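Local coordinates for protein yncA (Salmonella typhimurium, PDB 3DR6) that probably transfers an acetyl group from acetyl-coenzyme A to an acceptor substrate, as other members of the GNAT acetyltransferase family do, at residues Arg7-Asp10 / Lys11-Ala15; Tyr21-Val25 / Leu26-Ala30; Arg35-Asp38 / Thr39-Leu43; Ala44-Glu47 / Ala48-Leu52. All blocks are in the same frame, centred on the assembly; numbering follows the deposited sequence.

In the fold
All four contacts are local, and they follow the chain from strand 5-8 through helices 14-27 and 39-52. Contacts 1 and 2, at the start and end of helix 14-27, are partly buried; contacts 3 and 4 share helix 39-52 and are surface contacts, and none is wholly core. Chemistry changes with place: a salt bridge and a backbone bond to the same carboxylate join strand to helix in contact 1, a threonine closes the helix in contact 2, an aspartate caps the next in contact 3, and flat groups stack along it in contact 4. Cys14 meets Leu43 and Tyr46, and the side-chain oxygen of Asn22 accepts from the backbone N of Val37.

Contact 1 (Arg7-Asp10 / Lys11-Ala15)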
loop_
_atom_site.group_PDB
_atom_site.type_symbol
_atom_site.label_atom_id
_atom_site.label_comp_id
_atom_site.label_asym_id
_atom_site.label_seq_id
_atom_site.Cartn_x
_atom_site.Cartn_y
_atom_site.Cartn_z
ATOM N N ARG C 7 -23.001 2.138 -15.643
ATOM C CA ARG C 7 -23.614 0.877 -15.259
ATOM C C ARG C 7 -22.530 -0.047 -14.749
ATOM O O ARG C 7 -21.341 0.242 -14.904
ATOM C CB ARG C 7 -24.320 0.244 -16.468
ATOM C CG ARG C 7 -23.394 0.004 -17.650
ATOM C CD ARG C 7 -24.088 -0.875 -18.656
ATOM N NE ARG C 7 -23.354 -0.970 -19.910
ATOM C CZ ARG C 7 -22.320 -1.780 -20.115
ATOM N NH1 ARG C 7 -21.872 -2.563 -19.147
ATOM N NH2 ARG C 7 -21.716 -1.788 -21.298
ATOM N N PHE C 8 -22.930 -1.152 -14.129
ATOM C CA PHE C 8 -21.991 -2.223 -13.830
ATOM C C PHE C 8 -21.449 -2.837 -15.112
ATOM O O PHE C 8 -22.188 -3.013 -16.088
ATOM C CB PHE C 8 -22.653 -3.302 -12.964
ATOM C CG PHE C 8 -22.901 -2.858 -11.560
ATOM C CD1 PHE C 8 -21.838 -2.707 -10.673
ATOM C CD2 PHE C 8 -24.187 -2.566 -11.124
ATOM C CE1 PHE C 8 -22.049 -2.288 -9.375
ATOM C CE2 PHE C 8 -24.405 -2.137 -9.817
ATOM C CZ PHE C 8 -23.336 -1.994 -8.947
ATOM N N ALA C 9 -20.154 -3.146 -15.101
ATOM C CA ALA C 9 -19.513 -3.786 -16.244
ATOM C C ALA C 9 -19.939 -5.252 -16.366
ATOM O O ALA C 9 -20.345 -5.881 -15.360
ATOM C CB ALA C 9 -17.977 -3.666 -16.140
ATOM N N ASP C 10 -19.883 -5.756 -17.605
ATOM C CA ASP C 10 -20.081 -7.173 -17.956
ATOM C C ASP C 10 -18.773 -7.742 -18.468
ATOM O O ASP C 10 -17.859 -6.983 -18.832
ATOM C CB ASP C 10 -21.055 -7.327 -19.139
ATOM C CG ASP C 10 -22.411 -6.757 -18.874
ATOM O OD1 ASP C 10 -22.755 -6.514 -17.686
ATOM O OD2 ASP C 10 -23.151 -6.571 -19.868
ATOM N N LYS C 11 -18.703 -9.074 -18.565
ATOM C CA LYS C 11 -17.617 -9.744 -19.296
ATOM C C LYS C 11 -17.378 -9.142 -20.682
ATOM O O LYS C 11 -16.228 -9.023 -21.119
ATOM C CB LYS C 11 -17.908 -11.235 -19.462
ATOM C CG LYS C 11 -17.510 -12.120 -18.292
ATOM C CD LYS C 11 -17.693 -13.592 -18.680
ATOM C CE LYS C 11 -16.706 -13.990 -19.795
ATOM N NZ LYS C 11 -17.129 -15.186 -20.587
ATOM N N ALA C 12 -18.455 -8.761 -21.372
ATOM C CA ALA C 12 -18.348 -8.211 -22.730
ATOM C C ALA C 12 -17.672 -6.828 -22.815
ATOM O O ALA C 12 -17.282 -6.392 -23.904
ATOM C CB ALA C 12 -19.718 -8.183 -23.405
ATOM N N ASP C 13 -17.533 -6.159 -21.670
ATOM C CA ASP C 13 -16.885 -4.836 -21.575
ATOM C C ASP C 13 -15.376 -4.906 -21.387
ATOM O O ASP C 13 -14.694 -3.867 -21.411
ATOM C CB ASP C 13 -17.453 -4.051 -20.390
ATOM C CG ASP C 13 -18.918 -3.753 -20.539
ATOM O OD1 ASP C 13 -19.335 -3.424 -21.670
ATOM O OD2 ASP C 13 -19.652 -3.858 -19.528
ATOM N N CYS C 14 -14.866 -6.120 -21.199
ATOM C CA CYS C 14 -13.467 -6.305 -20.820
ATOM C C CYS C 14 -12.472 -5.982 -21.935
ATOM O O CYS C 14 -11.357 -5.548 -21.640
ATOM C CB CYS C 14 -13.225 -7.685 -20.185
ATOM S SG CYS C 14 -13.895 -7.818 -18.508
ATOM N N ALA C 15 -12.852 -6.184 -23.202
ATOM C CA ALA C 15 -11.998 -5.730 -24.288
ATOM C C ALA C 15 -11.835 -4.203 -24.282
ATOM O O ALA C 15 -10.723 -3.708 -24.463
ATOM C CB ALA C 15 -12.491 -6.238 -25.659
HETATM O O HOH W 1 -21.509 -5.155 -22.175
#
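The carboxylate of Asp13 reaches back to Arg7 and Asp10, tying the end of strand 5-8, an outermost strand of the sheet in this chain, to the start of helix 14-27. The guanidinium of Arg7 meets it end-on in a bidentate salt bridge: NH1 reaches OD2 of Asp13 at 2.6 Å, and NH2 reaches OD1 of Asp13 at 2.9 Å. Both oxygens are met on the syn side, near the guanidinium plane but somewhat out of the carboxylate plane, in keeping with the 30° twist between the groups. Arg7 spans the gap because its chain runs extended from CG to NE; NH1 also bonds Phe8 O, which helps fix its rotation.

OD2 of Asp13 has a second donor, the backbone N of Asp10 at 2.7 Å, on its anti side but well out of the carboxylate plane. A short aspartate can thus take a guanidinium on one side and a backbone N-H on the other. In return Asp13 N donates a hydrogen bond to Asp10 O at 3.0 Å, tying the 3-10 segment 11-13 back to the residue that precedes it. OD2 of Asp10 is 4.4 Å from Asp13 OD2, and one water donates to Asp10 OD2 and Asp13 OD1.

Arg7 NE pairs with Glu60 on strand 56-61. With two acids this close, the charge of Arg7 and the bridging water probably offset their repulsion and favour an ionised Asp13.

Contact 2 (Tyr21-Val25 / Leu26-Ala30)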
loop_
_atom_site.group_PDB
_atom_site.type_symbol
_atom_site.label_atom_id
_atom_site.label_comp_id
_atom_site.label_asym_id
_atom_site.label_seq_id
_atom_site.Cartn_x
_atom_site.Cartn_y
_atom_site.Cartn_z
ATOM N N TYR C 21 -7.147 0.601 -19.990
ATOM C CA TYR C 21 -6.057 0.214 -19.052
ATOM C C TYR C 21 -4.674 0.359 -19.703
ATOM O O TYR C 21 -3.767 1.004 -19.136
ATOM C CB TYR C 21 -6.251 -1.237 -18.557
ATOM C CG TYR C 21 -5.161 -1.715 -17.621
ATOM C CD1 TYR C 21 -5.271 -1.499 -16.251
ATOM C CD2 TYR C 21 -4.018 -2.373 -18.104
ATOM C CE1 TYR C 21 -4.274 -1.931 -15.385
ATOM C CE2 TYR C 21 -3.014 -2.822 -17.223
ATOM C CZ TYR C 21 -3.163 -2.588 -15.866
ATOM O OH TYR C 21 -2.194 -2.991 -14.953
ATOM N N ASN C 22 -4.519 -0.241 -20.884
ATOM C CA ASN C 22 -3.262 -0.191 -21.645
ATOM C C ASN C 22 -2.863 1.214 -22.057
ATOM O O ASN C 22 -1.677 1.548 -22.021
ATOM C CB ASN C 22 -3.326 -1.113 -22.872
ATOM C CG ASN C 22 -3.251 -2.580 -22.490
ATOM O OD1 ASN C 22 -2.809 -2.921 -21.386
ATOM N ND2 ASN C 22 -3.674 -3.460 -23.405
ATOM N N HIS C 23 -3.843 2.031 -22.435
ATOM C CA HIS C 23 -3.580 3.451 -22.662
ATOM C C HIS C 23 -2.986 4.112 -21.403
ATOM O O HIS C 23 -1.966 4.817 -21.482
ATOM C CB HIS C 23 -4.831 4.217 -23.087
ATOM C CG HIS C 23 -4.640 5.700 -23.043
ATOM N ND1 HIS C 23 -5.084 6.478 -21.996
ATOM C CD2 HIS C 23 -3.959 6.532 -23.865
ATOM C CE1 HIS C 23 -4.716 7.731 -22.197
ATOM N NE2 HIS C 23 -4.045 7.792 -23.332
ATOM N N ALA C 24 -3.638 3.887 -20.258
ATOM C CA ALA C 24 -3.159 4.456 -18.993
ATOM C C ALA C 24 -1.711 4.010 -18.741
ATOM O O ALA C 24 -0.843 4.828 -18.402
ATOM C CB ALA C 24 -4.056 4.036 -17.854
ATOM N N VAL C 25 -1.459 2.721 -18.953
ATOM C CA VAL C 25 -0.133 2.112 -18.733
ATOM C C VAL C 25 0.954 2.723 -19.633
ATOM O O VAL C 25 2.044 3.055 -19.165
ATOM C CB VAL C 25 -0.190 0.557 -18.938
ATOM C CG1 VAL C 25 1.211 -0.046 -19.132
ATOM C CG2 VAL C 25 -0.914 -0.117 -17.767
ATOM N N LEU C 26 0.663 2.855 -20.925
ATOM C CA LEU C 26 1.703 3.276 -21.866
ATOM C C LEU C 26 1.910 4.783 -21.910
ATOM O O LEU C 26 3.035 5.250 -22.086
ATOM C CB LEU C 26 1.381 2.760 -23.278
ATOM C CG LEU C 26 1.503 1.269 -23.580
ATOM C CD1 LEU C 26 0.985 1.042 -24.991
ATOM C CD2 LEU C 26 2.949 0.752 -23.453
ATOM N N HIS C 27 0.832 5.545 -21.764
ATOM C CA HIS C 27 0.835 6.935 -22.200
ATOM C C HIS C 27 0.539 7.953 -21.110
ATOM O O HIS C 27 0.408 9.152 -21.401
ATOM C CB HIS C 27 -0.130 7.110 -23.406
ATOM C CG HIS C 27 0.172 6.178 -24.538
ATOM N ND1 HIS C 27 1.382 6.189 -25.201
ATOM C CD2 HIS C 27 -0.554 5.175 -25.093
ATOM C CE1 HIS C 27 1.381 5.241 -26.124
ATOM N NE2 HIS C 27 0.220 4.610 -26.076
ATOM N N THR C 28 0.442 7.482 -19.876
ATOM C CA THR C 28 0.089 8.332 -18.755
ATOM C C THR C 28 0.895 7.957 -17.521
ATOM O O THR C 28 1.499 6.886 -17.461
ATOM C CB THR C 28 -1.438 8.277 -18.406
ATOM O OG1 THR C 28 -1.715 7.183 -17.520
ATOM C CG2 THR C 28 -2.323 8.193 -19.656
ATOM N N ALA C 29 0.886 8.859 -16.540
ATOM C CA ALA C 29 1.367 8.550 -15.202
ATOM C C ALA C 29 0.184 8.350 -14.239
ATOM O O ALA C 29 0.307 8.528 -13.026
ATOM C CB ALA C 29 2.335 9.658 -14.721
ATOM N N ALA C 30 -0.969 7.969 -14.790
ATOM C CA ALA C 30 -2.182 7.772 -13.994
ATOM C C ALA C 30 -2.216 6.385 -13.348
ATOM O O ALA C 30 -2.975 6.146 -12.407
ATOM C CB ALA C 30 -3.447 8.015 -14.847
#
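Residues Tyr21-His27 form the last turns of helix 14-27, with Leu26 N bonded to Asn22 O and His27 N to His23 O, both at 2.9 Å, before Thr28 leaves helical geometry. There the backbone bond frays: Thr28 N to Ala24 O is weak at 3.3 Å. The hydroxyl takes over, for Thr28 OG1 donates to Ala24 O at 2.7 Å, in the carbonyl plane and on a lone pair. A chi1 of 86° sets OG1 between the backbone N and the carbonyl carbon of Thr28, turned back toward the helix.

Thr28 OG1 in turn accepts from Ala30 N at 2.9 Å, which makes an ST turn. Threonine thus suits the end of this helix of the GNAT fold: one hydroxyl serves the last turn and the loop that follows. Lys151 reaches in from strand 140-151 to bond the carbonyl oxygens of Val25 and Thr28, two more acceptors at this C-terminal end.

The methyl of Thr28 packs on His23, CG2 lying 3.5 Å from CE1 and approaching the ring obliquely. His23 has its ring swung anti to the backbone N (chi1 168°), which carries it along the helix beside His27. The two imidazoles meet through their CD2 atoms, 3.9 Å apart, with planes inclined at 40°. Leu26 CB covers one face of the His27 ring, over its centre.

Contact 3 (Arg35-Asp38 / Thr39-Leu43)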
loop_
_atom_site.group_PDB
_atom_site.type_symbol
_atom_site.label_atom_id
_atom_site.label_comp_id
_atom_site.label_asym_id
_atom_site.label_seq_id
_atom_site.Cartn_x
_atom_site.Cartn_y
_atom_site.Cartn_z
ATOM N N ARG C 35 3.768 -2.457 -18.252
ATOM C CA ARG C 35 3.475 -3.301 -19.405
ATOM C C ARG C 35 1.977 -3.506 -19.636
ATOM O O ARG C 35 1.159 -3.530 -18.703
ATOM C CB ARG C 35 4.188 -4.662 -19.334
ATOM C CG ARG C 35 5.694 -4.623 -19.610
ATOM C CD ARG C 35 6.502 -4.848 -18.344
ATOM N NE ARG C 35 6.566 -6.262 -17.954
ATOM C CZ ARG C 35 5.693 -6.891 -17.154
ATOM N NH1 ARG C 35 4.645 -6.250 -16.638
ATOM N NH2 ARG C 35 5.864 -8.179 -16.868
ATOM N N THR C 36 1.650 -3.654 -20.909
ATOM C CA THR C 36 0.281 -3.858 -21.351
ATOM C C THR C 36 -0.171 -5.280 -21.013
ATOM O O THR C 36 0.658 -6.174 -20.789
ATOM C CB THR C 36 0.180 -3.623 -22.852
ATOM O OG1 THR C 36 1.202 -4.380 -23.507
ATOM C CG2 THR C 36 0.376 -2.136 -23.182
ATOM N N VAL C 37 -1.483 -5.487 -20.951
ATOM C CA VAL C 37 -2.029 -6.813 -20.718
ATOM C C VAL C 37 -2.968 -7.160 -21.878
ATOM O O VAL C 37 -3.251 -6.313 -22.729
ATOM C CB VAL C 37 -2.781 -6.921 -19.347
ATOM C CG1 VAL C 37 -1.805 -6.772 -18.156
ATOM C CG2 VAL C 37 -3.960 -5.925 -19.257
ATOM N N ASP C 38 -3.444 -8.397 -21.911
ATOM C CA ASP C 38 -4.460 -8.753 -22.894
ATOM C C ASP C 38 -5.862 -8.809 -22.289
ATOM O O ASP C 38 -6.027 -8.652 -21.081
ATOM C CB ASP C 38 -4.092 -10.047 -23.640
ATOM C CG ASP C 38 -3.891 -11.240 -22.717
ATOM O OD1 ASP C 38 -4.380 -11.246 -21.568
ATOM O OD2 ASP C 38 -3.237 -12.205 -23.170
ATOM N N THR C 39 -6.869 -9.011 -23.135
ATOM C CA THR C 39 -8.264 -9.072 -22.672
ATOM C C THR C 39 -8.503 -10.181 -21.637
ATOM O O THR C 39 -9.248 -9.973 -20.674
ATOM C CB THR C 39 -9.254 -9.221 -23.849
ATOM O OG1 THR C 39 -9.080 -8.129 -24.760
ATOM C CG2 THR C 39 -10.702 -9.229 -23.354
ATOM N N ASP C 40 -7.876 -11.346 -21.833
ATOM C CA ASP C 40 -8.008 -12.462 -20.880
ATOM C C ASP C 40 -7.549 -12.068 -19.475
ATOM O O ASP C 40 -8.129 -12.503 -18.466
ATOM C CB ASP C 40 -7.231 -13.692 -21.358
ATOM C CG ASP C 40 -8.014 -14.524 -22.366
ATOM O OD1 ASP C 40 -9.137 -14.977 -22.031
ATOM O OD2 ASP C 40 -7.504 -14.729 -23.491
ATOM N N ASN C 41 -6.507 -11.240 -19.420
ATOM C CA ASN C 41 -5.984 -10.738 -18.162
ATOM C C ASN C 41 -7.001 -9.853 -17.448
ATOM O O ASN C 41 -7.195 -9.983 -16.230
ATOM C CB ASN C 41 -4.647 -10.010 -18.377
ATOM C CG ASN C 41 -4.108 -9.375 -17.099
ATOM O OD1 ASN C 41 -4.672 -8.404 -16.588
ATOM N ND2 ASN C 41 -2.996 -9.913 -16.588
ATOM N N ARG C 42 -7.672 -8.979 -18.198
ATOM C CA ARG C 42 -8.696 -8.103 -17.592
ATOM C C ARG C 42 -9.986 -8.841 -17.246
ATOM O O ARG C 42 -10.692 -8.453 -16.322
ATOM C CB ARG C 42 -8.969 -6.854 -18.435
ATOM C CG ARG C 42 -7.790 -5.881 -18.530
ATOM C CD ARG C 42 -7.417 -5.260 -17.173
ATOM N NE ARG C 42 -6.422 -6.043 -16.429
ATOM C CZ ARG C 42 -5.981 -5.725 -15.213
ATOM N NH1 ARG C 42 -6.447 -4.641 -14.592
ATOM N NH2 ARG C 42 -5.071 -6.483 -14.617
ATOM N N LEU C 43 -10.279 -9.909 -17.980
ATOM C CA LEU C 43 -11.355 -10.826 -17.602
ATOM C C LEU C 43 -11.041 -11.469 -16.255
ATOM O O LEU C 43 -11.894 -11.491 -15.370
ATOM C CB LEU C 43 -11.582 -11.905 -18.670
ATOM C CG LEU C 43 -12.649 -11.607 -19.728
ATOM C CD1 LEU C 43 -12.686 -12.736 -20.759
ATOM C CD2 LEU C 43 -14.018 -11.427 -19.092
#
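Val37 is where the loop first packs on helix 39-52, its branched side chain meeting Asn41 and Arg42. Its CB lies 3.6 Å from CG of Asn41, and CG1 stands equally close to the same amide carbon. The second methyl, CG2, comes within 3.8 Å of NE of Arg42, obliquely to the guanidinium. A beta-branched residue fits well, since its two methyls lie against the amide of Asn41 and CG2 also reaches Arg42.

Those groups are locked together. Arg42 grips OD1 of Asn41 side-on, through NE at 2.9 Å and NH2 at 2.8 Å, with the oxygen in the guanidinium plane and both donors in the amide carbonyl plane. Asn41 has CG anti to its own N, chi1 176°, which directs the amide back over Val37.

Asp38 follows as the N-cap. Its chi1 of 58° curls the carboxylate over the first turn, and OD1 accepts from Asn41 N at 3.0 Å, nearly in line with the C-O bond. The carbonyl of Asp38 adds weak bonds to the amides of Asn41 and Arg42. Aspartate suits this place, for its negative charge probably also interacts favourably with the helix dipole.

Helix 39-52 starts here against helix 14-27: Val37 rests on Tyr21 and is held through its N by Asn22, while Arg42 makes cation-pi contacts with Tyr21 and with Trp45.

Contact 4 (Ala44-Glu47 / Ala48-Leu52); sequences AWYE and ARQLL
Tyr46 and Gln50, one helical turn apart, make the tighter half of this contact. The amide of Gln50 lies flat over one face of the phenol ring, the planes only 1° apart. CG of Gln50 sits 3.8 Å from the ring centroid in a CH-pi contact, OE1 is 3.6 Å from CE1 of Tyr46, and NE2 is 3.7 Å from its OH. A chi1 of -58° and a second bend at chi2 fold the Gln50 chain back onto the ring, a task its length suits. Gln50 shields that face while remaining exposed itself; Tyr46 is buried, and its hydroxyl bonds Ala9 O beyond the helix.

Trp45 and Arg49 form the second pair. Here the guanidinium does not lie on the indole: the planes are 63° apart, and NE1 of Trp45 is centred over one face of the guanidinium, 3.6 Å from CZ of Arg49. The aliphatic CG of Arg49 stands over a face of the indole, toward its rim. Arg49 NH1 is held by Ser70, and both side chains rest on Val56 of strand 56-61, as do Tyr46 and Gln50.

The more exposed side is looser. Ala48 adds little beyond regular backbone bonds, Leu51 N bonds Glu47 O at 2.8 Å, and Glu47 packs against the aliphatic part of Lys11.

A water accepts from Trp45 NE1 at 3.2 Å and, weakly, from Arg49 NH2. The indole N-H therefore keeps a hydrogen-bond partner while its ring packs, and Ser70 together with this water probably limits how far the Arg49 guanidinium can turn.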
loop_
_atom_site.group_PDB
_atom_site.type_symbol
_atom_site.label_atom_id
_atom_site.label_comp_id
_atom_site.label_asym_id
_atom_site.label_seq_id
_atom_site.Cartn_x
_atom_site.Cartn_y
_atom_site.Cartn_z
ATOM N N ALA C 44 -9.803 -11.958 -16.114
ATOM C CA ALA C 44 -9.317 -12.546 -14.866
ATOM C C ALA C 44 -9.461 -11.545 -13.718
ATOM O O ALA C 44 -10.043 -11.865 -12.683
ATOM C CB ALA C 44 -7.858 -13.001 -15.013
ATOM N N TRP C 45 -8.950 -10.334 -13.935
ATOM C CA TRP C 45 -9.065 -9.233 -12.975
ATOM C C TRP C 45 -10.516 -8.914 -12.623
ATOM O O TRP C 45 -10.840 -8.713 -11.447
ATOM C CB TRP C 45 -8.352 -7.985 -13.521
ATOM C CG TRP C 45 -8.629 -6.686 -12.775
ATOM C CD1 TRP C 45 -7.987 -6.227 -11.658
ATOM C CD2 TRP C 45 -9.597 -5.683 -13.122
ATOM N NE1 TRP C 45 -8.501 -5.007 -11.282
ATOM C CE2 TRP C 45 -9.484 -4.644 -12.163
ATOM C CE3 TRP C 45 -10.548 -5.557 -14.149
ATOM C CZ2 TRP C 45 -10.298 -3.493 -12.192
ATOM C CZ3 TRP C 45 -11.358 -4.402 -14.182
ATOM C CH2 TRP C 45 -11.219 -3.390 -13.206
ATOM N N TYR C 46 -11.374 -8.866 -13.643
ATOM C CA TYR C 46 -12.802 -8.606 -13.476
ATOM C C TYR C 46 -13.464 -9.669 -12.593
ATOM O O TYR C 46 -14.196 -9.338 -11.656
ATOM C CB TYR C 46 -13.503 -8.528 -14.843
ATOM C CG TYR C 46 -15.013 -8.566 -14.766
ATOM C CD1 TYR C 46 -15.756 -7.402 -14.526
ATOM C CD2 TYR C 46 -15.703 -9.768 -14.931
ATOM C CE1 TYR C 46 -17.138 -7.444 -14.448
ATOM C CE2 TYR C 46 -17.078 -9.819 -14.853
ATOM C CZ TYR C 46 -17.791 -8.661 -14.606
ATOM O OH TYR C 46 -19.162 -8.728 -14.542
ATOM N N GLU C 47 -13.198 -10.940 -12.901
ATOM C CA GLU C 47 -13.745 -12.052 -12.117
ATOM C C GLU C 47 -13.294 -12.008 -10.661
ATOM O O GLU C 47 -14.099 -12.177 -9.747
ATOM C CB GLU C 47 -13.399 -13.399 -12.763
ATOM C CG GLU C 47 -14.090 -13.632 -14.123
ATOM C CD GLU C 47 -15.618 -13.742 -14.024
ATOM O OE1 GLU C 47 -16.129 -14.133 -12.946
ATOM O OE2 GLU C 47 -16.305 -13.456 -15.038
ATOM N N ALA C 48 -12.006 -11.775 -10.448
ATOM C CA ALA C 48 -11.485 -11.617 -9.105
ATOM C C ALA C 48 -12.242 -10.532 -8.329
ATOM O O ALA C 48 -12.595 -10.741 -7.159
ATOM C CB ALA C 48 -9.996 -11.344 -9.140
ATOM N N ARG C 49 -12.515 -9.387 -8.971
ATOM C CA ARG C 49 -13.290 -8.315 -8.318
ATOM C C ARG C 49 -14.691 -8.786 -7.963
ATOM O O ARG C 49 -15.162 -8.549 -6.844
ATOM C CB ARG C 49 -13.357 -7.041 -9.172
ATOM C CG ARG C 49 -12.077 -6.260 -9.197
ATOM C CD ARG C 49 -11.782 -5.628 -7.842
ATOM N NE ARG C 49 -10.368 -5.346 -7.635
ATOM C CZ ARG C 49 -9.773 -4.217 -8.015
ATOM N NH1 ARG C 49 -10.466 -3.286 -8.644
ATOM N NH2 ARG C 49 -8.478 -4.022 -7.794
ATOM N N GLN C 50 -15.351 -9.449 -8.917
ATOM C CA GLN C 50 -16.676 -10.033 -8.683
ATOM C C GLN C 50 -16.653 -10.983 -7.481
ATOM O O GLN C 50 -17.563 -10.965 -6.650
ATOM C CB GLN C 50 -17.201 -10.770 -9.928
ATOM C CG GLN C 50 -17.312 -9.911 -11.201
ATOM C CD GLN C 50 -18.033 -8.583 -10.963
ATOM O OE1 GLN C 50 -17.402 -7.517 -10.837
ATOM N NE2 GLN C 50 -19.357 -8.645 -10.885
ATOM N N LEU C 51 -15.598 -11.792 -7.396
ATOM C CA LEU C 51 -15.414 -12.745 -6.295
ATOM C C LEU C 51 -15.331 -12.025 -4.942
ATOM O O LEU C 51 -15.833 -12.523 -3.936
ATOM C CB LEU C 51 -14.155 -13.596 -6.533
ATOM C CG LEU C 51 -14.121 -14.831 -7.457
ATOM C CD1 LEU C 51 -15.106 -14.812 -8.657
ATOM C CD2 LEU C 51 -12.680 -15.068 -7.952
ATOM N N LEU C 52 -14.703 -10.847 -4.925
ATOM C CA LEU C 52 -14.592 -10.033 -3.707
ATOM C C LEU C 52 -15.866 -9.235 -3.404
ATOM O O LEU C 52 -15.991 -8.636 -2.336
ATOM C CB LEU C 52 -13.395 -9.075 -3.797
ATOM C CG LEU C 52 -11.960 -9.600 -3.765
ATOM C CD1 LEU C 52 -11.010 -8.450 -4.003
ATOM C CD2 LEU C 52 -11.631 -10.268 -2.441
HETATM O O HOH W 2 -6.608 -2.819 -9.878
#